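Local coordinates for putative cytoplasmic protein (Enterobacter cloacae, PDB 4HFL) that probably acts as a peptidoglycan amidase delivered by the type VI secretion system, with a chain related to the papain-like clan CA peptidases, at residues Arg62-Leu67 and Ile72-Asn77; Tyr80-Gly85 and Arg90-Val95; Asp97-Leu102 and Ile129-Gly134; Ile111-Ser114 and Gln120-Gly123; Thr143-Asn148 and Asp152-Leu157. All blocks are in the same frame, centred on the assembly; numbering follows the deposited sequence.

Interaction 1 of 5, residues Arg62-Leu67 and Ile72-Asn77; sequences RMSYVL and IPVPSN
The backbone N of Ile-72 donates to the carbonyl O of Leu-67 across 2.8 Å, a fairly straight bond (151° at the hydrogen). The same two residues also meet through their side chains. Leu-67 CD2 lies 4.0 Å from Ile-72 CD1, and Leu-67 CB rests against the Ile-72 carbonyl O at 3.5 Å. Two branched aliphatic residues suit this place, since they can pack on one another beside the bond between their backbones. One helical turn earlier, Ser-64 CB touches Val-74 CG2 at 4.0 Å. The small serine lets the loop come close, while its OG, turned beside its own backbone N (chi1 -65°), is bonded to Pro-60 O and to Met-92 N. Val-74 puts CG2 on the helix because CG1 takes the place anti to the backbone N (chi1 170°). Its backbone N is held in turn by Asn-68 OD1, and Leu-67 continues the apolar layer onto Met-98 and Phe-101. An amide reaching back five residues to a helical carbonyl, with an apolar contact between the same pair, is consistent with a Schellman-type ending of helix 59-69.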
# COMPACT_ATOMS: atom_id res chain seq x y z
N ARG A 62 1.32 -2.93 5.80
CA ARG A 62 0.57 -3.94 5.07
C ARG A 62 1.18 -4.13 3.69
O ARG A 62 1.53 -5.26 3.30
CB ARG A 62 -0.87 -3.48 4.86
CG ARG A 62 -1.78 -3.55 6.07
CD ARG A 62 -3.24 -3.41 5.62
NE ARG A 62 -4.13 -3.08 6.73
CZ ARG A 62 -4.75 -1.92 6.87
NH1 ARG A 62 -4.59 -0.96 5.96
NH2 ARG A 62 -5.53 -1.70 7.92
N MET A 63 1.30 -3.04 2.95
CA MET A 63 1.82 -3.13 1.58
C MET A 63 3.27 -3.64 1.52
O MET A 63 3.67 -4.32 0.55
CB MET A 63 1.70 -1.78 0.89
CG MET A 63 0.26 -1.40 0.58
SD MET A 63 -0.71 -2.61 -0.37
CE MET A 63 0.44 -3.08 -1.68
N SER A 64 4.04 -3.32 2.55
CA SER A 64 5.40 -3.85 2.67
C SER A 64 5.36 -5.35 2.85
O SER A 64 6.18 -6.07 2.26
CB SER A 64 6.13 -3.20 3.86
OG SER A 64 6.31 -1.81 3.64
N TYR A 65 4.41 -5.84 3.66
CA TYR A 65 4.27 -7.29 3.86
C TYR A 65 3.89 -7.97 2.53
O TYR A 65 4.48 -9.00 2.13
CB TYR A 65 3.23 -7.59 4.95
CG TYR A 65 2.84 -9.06 5.07
CD1 TYR A 65 3.59 -9.93 5.85
CD2 TYR A 65 1.73 -9.56 4.41
CE1 TYR A 65 3.24 -11.27 5.96
CE2 TYR A 65 1.38 -10.91 4.50
CZ TYR A 65 2.14 -11.76 5.28
OH TYR A 65 1.80 -13.10 5.40
N VAL A 66 2.92 -7.38 1.83
CA VAL A 66 2.50 -7.92 0.53
C VAL A 66 3.67 -8.01 -0.44
O VAL A 66 3.91 -9.06 -1.04
CB VAL A 66 1.35 -7.07 -0.10
CG1 VAL A 66 1.14 -7.43 -1.57
CG2 VAL A 66 0.07 -7.25 0.70
N LEU A 67 4.39 -6.90 -0.61
CA LEU A 67 5.52 -6.88 -1.54
C LEU A 67 6.60 -7.87 -1.12
O LEU A 67 7.14 -8.58 -1.96
CB LEU A 67 6.11 -5.48 -1.65
CG LEU A 67 5.20 -4.44 -2.31
CD1 LEU A 67 5.83 -3.07 -2.24
CD2 LEU A 67 4.95 -4.82 -3.74
N ILE A 72 9.05 -9.08 -3.98
CA ILE A 72 9.66 -7.76 -4.13
C ILE A 72 10.14 -7.34 -2.74
O ILE A 72 9.38 -6.77 -1.94
CB ILE A 72 8.66 -6.72 -4.71
CG1 ILE A 72 8.29 -7.06 -6.17
CG2 ILE A 72 9.24 -5.29 -4.62
CD1 ILE A 72 7.19 -6.18 -6.76
N PRO A 73 11.41 -7.61 -2.44
CA PRO A 73 11.91 -7.34 -1.09
C PRO A 73 12.07 -5.85 -0.86
O PRO A 73 12.70 -5.18 -1.68
CB PRO A 73 13.27 -8.08 -1.06
CG PRO A 73 13.71 -8.15 -2.49
CD PRO A 73 12.44 -8.20 -3.33
N VAL A 74 11.48 -5.32 0.22
CA VAL A 74 11.64 -3.89 0.54
C VAL A 74 13.13 -3.62 0.80
O VAL A 74 13.73 -4.28 1.66
CB VAL A 74 10.77 -3.48 1.74
CG1 VAL A 74 11.11 -2.06 2.22
CG2 VAL A 74 9.28 -3.58 1.39
N PRO A 75 13.72 -2.66 0.07
CA PRO A 75 15.18 -2.47 0.04
C PRO A 75 15.71 -1.74 1.28
O PRO A 75 14.91 -1.21 2.05
CB PRO A 75 15.38 -1.59 -1.19
CG PRO A 75 14.13 -0.76 -1.25
CD PRO A 75 13.02 -1.66 -0.76
N SER A 76 17.03 -1.74 1.46
CA SER A 76 17.67 -0.91 2.48
C SER A 76 18.24 0.32 1.77
O SER A 76 19.33 0.28 1.21
CB SER A 76 18.78 -1.67 3.21
OG SER A 76 19.23 -0.95 4.34
N ASN A 77 17.48 1.41 1.81
CA ASN A 77 17.77 2.56 0.97
C ASN A 77 17.46 3.83 1.74
O ASN A 77 16.55 3.85 2.57
CB ASN A 77 16.90 2.48 -0.29
CG ASN A 77 17.33 3.46 -1.36
OD1 ASN A 77 16.91 4.62 -1.37
ND2 ASN A 77 18.15 2.98 -2.29

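Interaction 2 of 5, residues Tyr80-Gly85 and Arg90-Val95; sequences YATVTG and RYMFRV
Val-83 and Tyr-91 form the antiparallel hydrogen-bonded pair of this hairpin: Val-83 N donates to Tyr-91 O at 3.0 Å, and Tyr-91 N returns the bond to Val-83 O at 2.8 Å. Beyond it, Thr-84 faces Arg-90 as a non-hydrogen-bonded pair. Beta-branched Val-83 and Thr-84 suit such extended backbone. Gly-85 brings its N to within 3.6 Å of Tyr-91 CD2, an approach to the ring that a bare backbone makes easy. At the other end the small Ala-81 lies between two larger side chains. Its CB meets Phe-93 CZ at 3.5 Å and stands over the centre of one face of the Arg-94 guanidinium. Phe-93 reaches it with CG wedged between its own backbone N and carbonyl carbon (chi1 57°). A water donates to Ala-81 O (2.6 Å) and accepts from Arg-94 N (3.0 Å), bridging the two segments beyond the end of the strand pairing. Met-92, flexible and here extended, carries CE to 3.7 Å from Tyr-80 CB, and its SD makes an oblique Met-aromatic contact with that ring. Further out, Asp-97 OD2 takes Ala-81 N. Val-83 lies on helix 44-52, Tyr-91 on helix 59-69, Phe-93 stacks with Phe-55, Tyr-80 meets Phe-101 edge-to-face, and Arg-94 is the N-cap residue of helix 95-106.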
# COMPACT_ATOMS: atom_id res chain seq x y z
N TYR A 80 13.78 5.42 1.65
CA TYR A 80 12.62 4.78 2.28
C TYR A 80 12.88 4.45 3.74
O TYR A 80 13.85 3.76 4.07
CB TYR A 80 12.24 3.51 1.49
CG TYR A 80 12.25 3.72 -0.01
CD1 TYR A 80 11.29 4.51 -0.62
CD2 TYR A 80 13.23 3.15 -0.81
CE1 TYR A 80 11.30 4.72 -1.99
CE2 TYR A 80 13.24 3.35 -2.17
CZ TYR A 80 12.27 4.14 -2.76
OH TYR A 80 12.28 4.34 -4.11
N ALA A 81 12.02 4.95 4.63
CA ALA A 81 12.15 4.67 6.06
C ALA A 81 11.66 3.26 6.35
O ALA A 81 10.51 2.92 6.05
CB ALA A 81 11.35 5.68 6.88
N THR A 82 12.54 2.44 6.91
CA THR A 82 12.22 1.03 7.14
C THR A 82 12.65 0.58 8.53
O THR A 82 13.67 1.04 9.05
CB THR A 82 12.90 0.12 6.09
OG1 THR A 82 14.32 0.24 6.19
CG2 THR A 82 12.46 0.49 4.66
N VAL A 83 11.85 -0.30 9.14
CA VAL A 83 12.35 -1.08 10.28
C VAL A 83 12.25 -2.55 9.89
O VAL A 83 12.02 -2.87 8.72
CB VAL A 83 11.59 -0.81 11.59
CG1 VAL A 83 11.75 0.66 12.05
CG2 VAL A 83 10.11 -1.19 11.45
N THR A 84 12.44 -3.44 10.86
CA THR A 84 12.28 -4.88 10.63
C THR A 84 11.13 -5.45 11.45
O THR A 84 10.79 -4.93 12.52
CB THR A 84 13.55 -5.65 11.00
OG1 THR A 84 13.84 -5.44 12.39
CG2 THR A 84 14.73 -5.17 10.16
N GLY A 85 10.53 -6.52 10.95
CA GLY A 85 9.60 -7.30 11.75
C GLY A 85 10.40 -8.46 12.32
O GLY A 85 11.60 -8.56 12.08
N ARG A 90 12.25 -6.04 5.81
CA ARG A 90 12.07 -4.60 6.00
C ARG A 90 10.65 -4.10 5.71
O ARG A 90 10.00 -4.53 4.75
CB ARG A 90 13.09 -3.82 5.16
CG ARG A 90 14.54 -4.03 5.59
CD ARG A 90 15.51 -3.62 4.49
NE ARG A 90 16.90 -3.70 4.91
CZ ARG A 90 17.67 -4.79 4.78
NH1 ARG A 90 17.17 -5.89 4.23
NH2 ARG A 90 18.93 -4.77 5.20
N TYR A 91 10.19 -3.19 6.56
CA TYR A 91 8.84 -2.65 6.47
C TYR A 91 8.86 -1.13 6.48
O TYR A 91 9.45 -0.52 7.39
CB TYR A 91 7.99 -3.20 7.63
CG TYR A 91 7.72 -4.68 7.48
CD1 TYR A 91 6.60 -5.13 6.80
CD2 TYR A 91 8.59 -5.63 8.00
CE1 TYR A 91 6.35 -6.50 6.65
CE2 TYR A 91 8.35 -6.98 7.86
CZ TYR A 91 7.23 -7.41 7.18
OH TYR A 91 6.99 -8.76 7.04
N MET A 92 8.26 -0.52 5.45
CA MET A 92 8.09 0.93 5.41
C MET A 92 6.91 1.29 6.29
O MET A 92 5.98 0.49 6.43
CB MET A 92 7.85 1.44 3.98
CG MET A 92 8.90 1.06 2.95
SD MET A 92 8.64 1.87 1.33
CE MET A 92 9.87 0.95 0.39
N PHE A 93 6.94 2.49 6.89
CA PHE A 93 5.88 2.90 7.80
C PHE A 93 5.35 4.31 7.45
O PHE A 93 4.46 4.83 8.13
CB PHE A 93 6.37 2.84 9.25
CG PHE A 93 7.60 3.66 9.52
CD1 PHE A 93 7.48 4.99 9.91
CD2 PHE A 93 8.86 3.11 9.38
CE1 PHE A 93 8.61 5.76 10.15
CE2 PHE A 93 9.99 3.87 9.63
CZ PHE A 93 9.86 5.21 10.01
N ARG A 94 5.88 4.89 6.37
CA ARG A 94 5.37 6.15 5.79
C ARG A 94 4.74 5.91 4.42
O ARG A 94 5.36 5.33 3.51
CB ARG A 94 6.49 7.19 5.67
CG ARG A 94 6.93 7.77 7.00
CD ARG A 94 8.25 8.50 6.87
NE ARG A 94 8.97 8.56 8.14
CZ ARG A 94 10.16 9.11 8.32
NH1 ARG A 94 10.78 9.68 7.29
NH2 ARG A 94 10.73 9.11 9.51
N VAL A 95 3.50 6.36 4.25
CA VAL A 95 2.79 6.05 3.01
C VAL A 95 3.42 6.73 1.78
O VAL A 95 3.38 6.18 0.68
CB VAL A 95 1.27 6.33 3.14
CG1 VAL A 95 0.96 7.82 3.07
CG2 VAL A 95 0.51 5.57 2.06
O HOH W 1 8.63 4.50 5.27

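Interaction 3 of 5, residues Asp97-Leu102 and Ile129-Gly134; sequences DMIAFL and IFTGHG
Ile-99 CD1 is the tight point of this contact, lying 3.6 Å from Ile-129 CG2 and 3.7 Å from Thr-131 CG2. The methyl thus settles between two side chains that stand two residues apart on the same face of the strand. Ile-99 and Ile-129 cross at a slant. Ile-129 presents both branches: CG2, anti to its backbone N, receives Ile-99, while CG1 (chi1 -60°) carries CD1 on to Leu-102 CD1 at 3.9 Å. Leu-102 and Ile-129 slide past each other in opposite directions. Thr-131 turns its methyl to the helix, with OG1 lodged between the backbone N and carbonyl carbon (chi1 53°), so a residue suited to a strand offers an apolar surface here.

This is helix-on-sheet packing of an alpha-beta fold consistent with membership of the papain-like clan CA. Segment 97-102 runs at 128° to segment 129-133, their axes 10.4 Å apart at the closest, a spacing bridged by the side chains just named; no hydrogen bond crosses. Val-142 and Trp-173, from the two flanking strands, widen the apolar layer. Phe-130 points from the other face of the strand and meets Phe-156 edge-to-face.

Away from this layer the grip ends quickly. Ala-100, small and exposed, looks away from the sheet. Ile-99 and Thr-131 are themselves partly exposed, whereas Leu-102 and Ile-129 are buried; past Thr-131 the strand runs on without meeting the helix segment, and His-133 is exposed.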
# COMPACT_ATOMS: atom_id res chain seq x y z
N ASP A 97 6.50 7.06 1.21
CA ASP A 97 7.63 6.22 0.82
C ASP A 97 7.16 5.02 -0.00
O ASP A 97 7.82 4.64 -0.98
CB ASP A 97 8.37 5.72 2.06
CG ASP A 97 9.11 6.83 2.80
OD1 ASP A 97 9.33 7.91 2.22
OD2 ASP A 97 9.48 6.60 3.97
N MET A 98 6.05 4.41 0.39
CA MET A 98 5.51 3.28 -0.36
C MET A 98 5.08 3.77 -1.75
O MET A 98 5.36 3.13 -2.79
CB MET A 98 4.34 2.66 0.40
CG MET A 98 3.64 1.51 -0.32
SD MET A 98 4.76 0.19 -0.86
CE MET A 98 5.45 -0.36 0.71
N ILE A 99 4.41 4.92 -1.74
CA ILE A 99 3.93 5.56 -2.96
C ILE A 99 5.08 5.85 -3.93
O ILE A 99 4.97 5.57 -5.12
CB ILE A 99 3.11 6.84 -2.63
CG1 ILE A 99 1.74 6.46 -2.03
CG2 ILE A 99 2.91 7.68 -3.86
CD1 ILE A 99 0.87 7.66 -1.60
N ALA A 100 6.18 6.38 -3.41
CA ALA A 100 7.38 6.62 -4.24
C ALA A 100 8.04 5.31 -4.69
O ALA A 100 8.54 5.21 -5.81
CB ALA A 100 8.37 7.49 -3.49
N PHE A 101 8.01 4.31 -3.82
CA PHE A 101 8.68 3.04 -4.09
C PHE A 101 8.05 2.28 -5.24
O PHE A 101 8.75 1.70 -6.07
CB PHE A 101 8.66 2.18 -2.83
CG PHE A 101 9.31 0.84 -3.01
CD1 PHE A 101 10.60 0.73 -3.50
CD2 PHE A 101 8.62 -0.32 -2.67
CE1 PHE A 101 11.21 -0.52 -3.66
CE2 PHE A 101 9.22 -1.58 -2.81
CZ PHE A 101 10.51 -1.68 -3.31
N LEU A 102 6.72 2.25 -5.28
CA LEU A 102 6.02 1.40 -6.25
C LEU A 102 6.45 1.54 -7.73
O LEU A 102 6.71 0.53 -8.39
CB LEU A 102 4.50 1.52 -6.07
CG LEU A 102 4.07 0.76 -4.81
CD1 LEU A 102 2.66 1.14 -4.38
CD2 LEU A 102 4.16 -0.75 -5.08
N ILE A 129 -3.26 3.38 -5.81
CA ILE A 129 -2.90 4.42 -4.85
C ILE A 129 -3.85 5.60 -4.99
O ILE A 129 -3.97 6.18 -6.08
CB ILE A 129 -1.50 5.01 -5.15
CG1 ILE A 129 -0.40 3.93 -5.09
CG2 ILE A 129 -1.18 6.18 -4.22
CD1 ILE A 129 0.95 4.45 -5.58
N PHE A 130 -4.49 5.99 -3.90
CA PHE A 130 -5.37 7.15 -3.87
C PHE A 130 -4.64 8.25 -3.11
O PHE A 130 -4.28 8.05 -1.97
CB PHE A 130 -6.63 6.83 -3.07
CG PHE A 130 -7.46 5.71 -3.65
CD1 PHE A 130 -8.29 5.94 -4.74
CD2 PHE A 130 -7.42 4.44 -3.09
CE1 PHE A 130 -9.07 4.92 -5.26
CE2 PHE A 130 -8.20 3.42 -3.60
CZ PHE A 130 -9.03 3.66 -4.69
N THR A 131 -4.44 9.42 -3.71
CA THR A 131 -3.83 10.51 -2.94
C THR A 131 -4.77 11.68 -2.88
O THR A 131 -5.67 11.80 -3.70
CB THR A 131 -2.51 10.99 -3.53
OG1 THR A 131 -2.72 11.30 -4.91
CG2 THR A 131 -1.44 9.89 -3.41
N GLY A 132 -4.57 12.55 -1.90
CA GLY A 132 -5.42 13.71 -1.75
C GLY A 132 -4.99 14.53 -0.56
O GLY A 132 -3.79 14.62 -0.25
N HIS A 133 -5.94 15.16 0.11
CA HIS A 133 -5.58 15.95 1.28
C HIS A 133 -6.65 15.88 2.34
O HIS A 133 -7.82 15.63 2.05
CB HIS A 133 -5.30 17.41 0.89
CG HIS A 133 -6.45 18.07 0.19
ND1 HIS A 133 -7.52 18.62 0.87
CD2 HIS A 133 -6.70 18.26 -1.13
CE1 HIS A 133 -8.37 19.12 -0.00
NE2 HIS A 133 -7.90 18.92 -1.22
N GLY A 134 -6.24 16.12 3.58
CA GLY A 134 -7.17 16.21 4.69
C GLY A 134 -7.36 17.70 4.94
O GLY A 134 -7.21 18.51 4.04

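Interaction 4 of 5, residues Ile111-Ser114 and Gln120-Gly123; sequences ISVS and QFAG
The Phe-121 ring is met obliquely by two strand side chains, Ile-111 CG2 lying 3.7 Å from its CE1 and Val-113 CG2 3.9 Å from its CZ. The second flat group, the Gln-120 amide, comes toward Val-113 from the opposite direction and sets NE2 close to that side chain, 3.3 Å from CB, with CG1 and CG2 equally near. Which end of the amide touches is fixed by OE1, which accepts from Thr-117 N and so leaves NE2 facing the valine. Gln-120 reaches this far because its chain is extended beyond CG (chi2 -177°). Ile-111 and Phe-121 slide past each other, and Ile-111 CD1 ends 4.0 Å from Gln-120 O. Beta-branched Ile-111 and Val-113 suit strand 111-114, which lies outermost in the four-stranded sheet and bonds through its backbone to strand 166-174. The alternation puts both on the loop side, while the hydroxyl of Ser-112 turns to Asn-169 and Thr-171. Phe-121 is anchored through its carbonyl O by Trp-145 NE1 and touches Phe-156. With no hydrogen bond across the segments, the contact is mainly van der Waals: buried Phe-121 meets aliphatic carbons, and a polar amide is laid on a valine at the more exposed side.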
# COMPACT_ATOMS: atom_id res chain seq x y z
N ILE A 111 -2.45 3.54 -15.22
CA ILE A 111 -3.45 4.60 -15.20
C ILE A 111 -3.15 5.56 -14.07
O ILE A 111 -2.86 5.13 -12.96
CB ILE A 111 -4.89 4.03 -14.97
CG1 ILE A 111 -5.29 3.09 -16.12
CG2 ILE A 111 -5.92 5.17 -14.83
CD1 ILE A 111 -6.54 2.27 -15.82
N SER A 112 -3.20 6.85 -14.36
CA SER A 112 -3.16 7.87 -13.31
C SER A 112 -4.13 8.97 -13.72
O SER A 112 -3.96 9.58 -14.77
CB SER A 112 -1.73 8.43 -13.18
OG SER A 112 -1.69 9.49 -12.24
N VAL A 113 -5.16 9.20 -12.90
CA VAL A 113 -6.21 10.17 -13.25
C VAL A 113 -6.53 11.10 -12.09
O VAL A 113 -6.48 10.70 -10.92
CB VAL A 113 -7.51 9.47 -13.69
CG1 VAL A 113 -7.31 8.82 -15.06
CG2 VAL A 113 -7.93 8.42 -12.64
N SER A 114 -6.85 12.34 -12.42
CA SER A 114 -7.31 13.28 -11.42
C SER A 114 -8.78 12.99 -11.14
O SER A 114 -9.43 12.27 -11.92
CB SER A 114 -7.11 14.73 -11.92
OG SER A 114 -7.73 14.92 -13.17
N GLN A 120 -13.53 4.60 -13.94
CA GLN A 120 -12.24 4.64 -14.63
C GLN A 120 -11.43 3.35 -14.45
O GLN A 120 -10.43 3.14 -15.14
CB GLN A 120 -11.45 5.86 -14.16
CG GLN A 120 -12.28 7.15 -14.11
CD GLN A 120 -11.47 8.36 -13.71
OE1 GLN A 120 -11.65 8.92 -12.62
NE2 GLN A 120 -10.58 8.78 -14.59
N PHE A 121 -11.87 2.48 -13.54
CA PHE A 121 -11.14 1.23 -13.26
C PHE A 121 -12.01 -0.02 -13.43
O PHE A 121 -11.69 -1.08 -12.89
CB PHE A 121 -10.50 1.28 -11.87
CG PHE A 121 -9.62 2.49 -11.67
CD1 PHE A 121 -8.26 2.45 -12.01
CD2 PHE A 121 -10.15 3.67 -11.19
CE1 PHE A 121 -7.47 3.57 -11.84
CE2 PHE A 121 -9.35 4.80 -11.01
CZ PHE A 121 -8.01 4.75 -11.34
N ALA A 122 -13.10 0.11 -14.17
CA ALA A 122 -13.99 -1.01 -14.43
C ALA A 122 -13.24 -2.05 -15.23
O ALA A 122 -12.47 -1.71 -16.12
CB ALA A 122 -15.22 -0.55 -15.20
N GLY A 123 -13.46 -3.32 -14.88
CA GLY A 123 -12.81 -4.42 -15.58
C GLY A 123 -11.30 -4.48 -15.41
O GLY A 123 -10.62 -5.12 -16.22

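Interaction 5 of 5, residues Thr143-Asn148 and Asp152-Leu157; sequences TLWNGN and DDCHFL
A loop tied by the disulfide Cys-150-Cys-154 folds back on the end of strand 138-145, where Thr-143 meets Asp-152 and Trp-145 meets Cys-154 and Phe-156. Thr-143 OG1 donates to Asp-152 OD1 at 2.7 Å, arriving from above the carboxylate plane, 57° out of it. Threonine suits the place: the hydroxyl lies anti to the backbone N (chi1 -171°) and reaches the loop, while CG2 packs 3.9 Å from Asp-153 O. The carboxylate has further partners, OD1 bonding His-141 NE2 and OD2 forming a salt bridge with Arg-62, so in what is probably a papain-like fold it links the sheet to helix 59-69.

Two residues further along the strand, Phe-156 turns its edge to the face of Trp-145 in an offset edge-to-face (T-shaped) pair, the planes at 83° and the centroids of the Phe-156 ring and the indole six-membered ring 5.4 Å apart. Phe-156 CE2 comes to 3.7 Å from Trp-145 CZ3. Cys-154 SG meets the indole at its edge, 4.0 Å from CE3. The other indole face carries the backbone N atoms of Gly-147 and Asn-148 near its rim. That turn is held by Asn-146 OD1, which accepts from Asn-148 N at 2.9 Å in an Asx turn and also from Ile-149 N.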
# COMPACT_ATOMS: atom_id res chain seq x y z
N THR A 143 -3.73 0.33 -1.77
CA THR A 143 -4.53 -0.89 -1.51
C THR A 143 -4.61 -1.71 -2.79
O THR A 143 -3.91 -1.42 -3.78
CB THR A 143 -5.96 -0.53 -0.97
OG1 THR A 143 -6.63 -1.71 -0.52
CG2 THR A 143 -6.80 0.16 -2.05
N LEU A 144 -5.43 -2.75 -2.78
CA LEU A 144 -5.66 -3.56 -3.98
C LEU A 144 -7.09 -3.36 -4.43
O LEU A 144 -7.97 -3.15 -3.60
CB LEU A 144 -5.44 -5.05 -3.70
CG LEU A 144 -4.08 -5.44 -3.12
CD1 LEU A 144 -4.04 -6.92 -2.82
CD2 LEU A 144 -2.96 -5.08 -4.09
N TRP A 145 -7.31 -3.45 -5.74
CA TRP A 145 -8.63 -3.26 -6.36
C TRP A 145 -8.91 -4.46 -7.25
O TRP A 145 -8.06 -4.85 -8.04
CB TRP A 145 -8.60 -1.96 -7.19
CG TRP A 145 -9.68 -1.83 -8.23
CD1 TRP A 145 -9.55 -2.07 -9.57
CD2 TRP A 145 -11.04 -1.43 -8.02
NE1 TRP A 145 -10.75 -1.83 -10.21
CE2 TRP A 145 -11.68 -1.44 -9.28
CE3 TRP A 145 -11.77 -1.05 -6.89
CZ2 TRP A 145 -13.02 -1.09 -9.44
CZ3 TRP A 145 -13.10 -0.70 -7.05
CH2 TRP A 145 -13.72 -0.74 -8.31
N ASN A 146 -10.09 -5.07 -7.12
CA ASN A 146 -10.37 -6.31 -7.85
C ASN A 146 -11.36 -6.12 -9.00
O ASN A 146 -11.80 -7.10 -9.60
CB ASN A 146 -10.88 -7.42 -6.89
CG ASN A 146 -12.33 -7.22 -6.47
OD1 ASN A 146 -12.91 -6.14 -6.66
ND2 ASN A 146 -12.93 -8.25 -5.88
N GLY A 147 -11.71 -4.87 -9.28
CA GLY A 147 -12.68 -4.59 -10.34
C GLY A 147 -14.01 -4.16 -9.77
O GLY A 147 -14.88 -3.68 -10.51
N ASN A 148 -14.18 -4.31 -8.46
CA ASN A 148 -15.45 -3.98 -7.80
C ASN A 148 -15.26 -3.44 -6.38
O ASN A 148 -15.97 -2.52 -5.94
CB ASN A 148 -16.39 -5.20 -7.80
CG ASN A 148 -17.81 -4.84 -7.44
OD1 ASN A 148 -18.28 -3.72 -7.68
ND2 ASN A 148 -18.52 -5.80 -6.85
N ASP A 152 -9.21 -3.23 1.32
CA ASP A 152 -9.62 -2.65 2.60
C ASP A 152 -10.64 -1.53 2.43
O ASP A 152 -11.83 -1.73 2.69
CB ASP A 152 -8.43 -2.27 3.50
CG ASP A 152 -7.48 -1.25 2.86
OD1 ASP A 152 -7.71 -0.75 1.73
OD2 ASP A 152 -6.49 -0.91 3.54
N ASP A 153 -10.20 -0.36 1.99
CA ASP A 153 -11.13 0.73 1.69
C ASP A 153 -10.68 1.46 0.43
O ASP A 153 -9.49 1.73 0.25
CB ASP A 153 -11.23 1.71 2.86
CG ASP A 153 -11.88 1.10 4.09
OD1 ASP A 153 -11.13 0.70 5.01
OD2 ASP A 153 -13.13 1.02 4.15
N CYS A 154 -11.63 1.76 -0.45
CA CYS A 154 -11.35 2.62 -1.61
C CYS A 154 -11.53 4.08 -1.23
O CYS A 154 -12.29 4.41 -0.31
CB CYS A 154 -12.29 2.30 -2.76
SG CYS A 154 -12.23 0.58 -3.26
N HIS A 155 -10.84 4.96 -1.96
CA HIS A 155 -10.96 6.39 -1.74
C HIS A 155 -11.26 7.09 -3.05
O HIS A 155 -10.47 7.89 -3.56
CB HIS A 155 -9.69 6.93 -1.07
CG HIS A 155 -9.41 6.28 0.25
ND1 HIS A 155 -9.93 6.76 1.44
CD2 HIS A 155 -8.71 5.17 0.56
CE1 HIS A 155 -9.55 5.97 2.43
NE2 HIS A 155 -8.81 5.00 1.92
N PHE A 156 -12.42 6.76 -3.61
CA PHE A 156 -12.92 7.42 -4.81
C PHE A 156 -13.65 8.69 -4.38
O PHE A 156 -13.84 8.92 -3.18
CB PHE A 156 -13.87 6.49 -5.57
CG PHE A 156 -13.19 5.28 -6.18
CD1 PHE A 156 -12.22 5.42 -7.17
CD2 PHE A 156 -13.54 3.99 -5.77
CE1 PHE A 156 -11.62 4.31 -7.73
CE2 PHE A 156 -12.93 2.88 -6.33
CZ PHE A 156 -11.97 3.03 -7.31
N LEU A 157 -14.04 9.52 -5.34
CA LEU A 157 -14.79 10.74 -5.04
C LEU A 157 -16.10 10.43 -4.32
O LEU A 157 -16.94 9.69 -4.83
CB LEU A 157 -15.06 11.53 -6.31
CG LEU A 157 -13.87 12.35 -6.81
CD1 LEU A 157 -14.27 13.20 -8.00
CD2 LEU A 157 -13.30 13.21 -5.69

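From the N terminus, interaction 1 closes the short loop that follows helix 59-69, and interaction 2 then closes the hairpin of strands 82-84 and 90-92; the two lie side by side, their centres about 8 Å apart. Interaction 3 spans the longest stretch, bringing helix 95-106 onto strand 126-133. Interaction 4 falls wholly within that span, folding the chain after strand 111-114 back on it. Interaction 5 follows in series, closing the loop after strand 138-145. No two cross. Interactions 3, 4 and 5 share the four-stranded sheet, whereas 1 and 2 belong to the helical side. Interaction 3 touches 1 and 2 on one side and 5 on the other, but not 4, and a salt bridge joins interactions 1 and 5.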